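Local atomic coordinates of flavin-dependent monooxygenase, oxygenase subunit HsaA (Mycobacterium tuberculosis, PDB entry 3AFF), a protein that probably hydroxylates the steroid phenol 3-HSA to the catechol 3,4-DHSA during cholesterol breakdown, using reduced flavin and molecular oxygen. Residues Ile314-Glu317 with Leu318-Ala322. Sequence-based numbering, arbitrary orientation.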
loop_
_atom_site.group_PDB
_atom_site.type_symbol
_atom_site.label_atom_id
_atom_site.label_comp_id
_atom_site.label_asym_id
_atom_site.label_seq_id
_atom_site.Cartn_x
_atom_site.Cartn_y
_atom_site.Cartn_z
ATOM N N ILE A 314 -28.441 22.288 13.364
ATOM C CA ILE A 314 -27.617 21.092 13.207
ATOM C C ILE A 314 -27.352 20.797 11.709
ATOM O O ILE A 314 -28.269 20.713 10.920
ATOM C CB ILE A 314 -28.235 19.901 13.920
ATOM C CG1 ILE A 314 -28.295 20.169 15.448
ATOM C CG2 ILE A 314 -27.428 18.634 13.585
ATOM C CD1 ILE A 314 -29.303 19.346 16.267
ATOM N N PRO A 315 -26.089 20.677 11.303
ATOM C CA PRO A 315 -25.946 20.401 9.885
ATOM C C PRO A 315 -26.231 18.948 9.480
ATOM O O PRO A 315 -26.108 18.010 10.295
ATOM C CB PRO A 315 -24.482 20.753 9.576
ATOM C CG PRO A 315 -23.833 21.105 10.903
ATOM C CD PRO A 315 -24.808 20.857 12.017
ATOM N N PHE A 316 -26.560 18.761 8.211
ATOM C CA PHE A 316 -26.826 17.418 7.726
ATOM C C PHE A 316 -25.611 16.512 7.975
ATOM O O PHE A 316 -25.780 15.369 8.395
ATOM C CB PHE A 316 -27.250 17.411 6.245
ATOM C CG PHE A 316 -27.350 16.023 5.669
ATOM C CD1 PHE A 316 -28.492 15.243 5.885
ATOM C CD2 PHE A 316 -26.278 15.461 5.003
ATOM C CE1 PHE A 316 -28.577 13.929 5.380
ATOM C CE2 PHE A 316 -26.366 14.136 4.502
ATOM C CZ PHE A 316 -27.534 13.378 4.706
ATOM N N GLU A 317 -24.388 17.013 7.746
ATOM C CA GLU A 317 -23.184 16.173 7.889
ATOM C C GLU A 317 -23.036 15.637 9.300
ATOM O O GLU A 317 -22.557 14.518 9.459
ATOM C CB GLU A 317 -21.908 16.920 7.495
ATOM C CG GLU A 317 -21.880 18.361 8.114
ATOM C CD GLU A 317 -20.533 18.767 8.842
ATOM O OE1 GLU A 317 -20.579 19.069 10.103
ATOM O OE2 GLU A 317 -19.469 18.786 8.129
ATOM N N LEU A 318 -23.499 16.382 10.313
ATOM C CA LEU A 318 -23.435 15.903 11.698
ATOM C C LEU A 318 -24.446 14.774 11.965
ATOM O O LEU A 318 -24.129 13.749 12.625
ATOM C CB LEU A 318 -23.627 17.071 12.683
ATOM C CG LEU A 318 -23.666 16.753 14.180
ATOM C CD1 LEU A 318 -22.514 15.832 14.651
ATOM C CD2 LEU A 318 -23.689 18.017 15.045
ATOM N N ARG A 319 -25.694 14.960 11.517
ATOM C CA ARG A 319 -26.699 13.891 11.658
ATOM C C ARG A 319 -26.237 12.631 10.915
ATOM O O ARG A 319 -26.353 11.507 11.430
ATOM C CB ARG A 319 -28.060 14.380 11.126
ATOM C CG ARG A 319 -28.804 15.440 12.015
ATOM C CD ARG A 319 -29.819 16.306 11.175
ATOM N NE ARG A 319 -30.505 15.403 10.346
ATOM C CZ ARG A 319 -30.876 15.556 9.080
ATOM N NH1 ARG A 319 -30.841 16.692 8.433
ATOM N NH2 ARG A 319 -31.384 14.508 8.507
ATOM N N ALA A 320 -25.710 12.828 9.718
ATOM C CA ALA A 320 -25.083 11.714 8.950
ATOM C C ALA A 320 -23.957 10.926 9.669
ATOM O O ALA A 320 -23.990 9.700 9.751
ATOM C CB ALA A 320 -24.604 12.219 7.597
ATOM N N ARG A 321 -22.971 11.625 10.223
ATOM C CA ARG A 321 -21.981 10.992 11.135
ATOM C C ARG A 321 -22.654 10.228 12.281
ATOM O O ARG A 321 -22.214 9.155 12.669
ATOM C CB ARG A 321 -21.112 12.054 11.807
ATOM C CG ARG A 321 -19.976 12.597 10.999
ATOM C CD ARG A 321 -18.780 13.157 11.891
ATOM N NE ARG A 321 -19.070 14.159 12.934
ATOM C CZ ARG A 321 -19.206 13.839 14.226
ATOM N NH1 ARG A 321 -19.111 12.547 14.545
ATOM N NH2 ARG A 321 -19.428 14.763 15.197
ATOM N N ALA A 322 -23.681 10.827 12.881
ATOM C CA ALA A 322 -24.304 10.237 14.075
ATOM C C ALA A 322 -24.951 8.899 13.691
ATOM O O ALA A 322 -24.865 7.943 14.443
ATOM C CB ALA A 322 -25.348 11.244 14.743
#
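Phe316 and Arg319 meet on the first turn of helix 316-342, a helix N-terminus with Pro315 at the N-cap, in the C-terminal helical domain of this acyl-CoA dehydrogenase-like fold. The two flat groups stand nearly perpendicular, their planes 81° apart: the edge of the Phe316 ring comes over one face of the guanidinium, with CD1 3.8 Å from NH1 of Arg319. NH2 of Arg319 is also hydrogen-bonded to the backbone O of Asp391 and to O of the C-terminal residue Val394, tying the turn to the C-terminus, where Val394 also touches Phe316. With CG of Phe316 anti to the backbone N (chi1 172°), the ring also reaches along the helix to Ala320, whose CB lies 4.0 Å from CE2. The aliphatic part of Arg319 runs at about a right angle to Ile314, whose CG2 is 3.8 Å from CG of Arg319 and 4.1 Å from CD2 of Leu318. Ile314 and Leu318 both continue onto helix 286-309 at Glu304, so their apolar pair faces the neighbouring helix. Pro315 lays its ring CD against CB of Leu318, while its carbonyl oxygen receives weak bonds from the backbone N of both Leu318 and Arg319. The next bond is straighter and firmer: N of Ala320 donates to O of Phe316 at 2.9 Å, with an N-H...O angle of 174°.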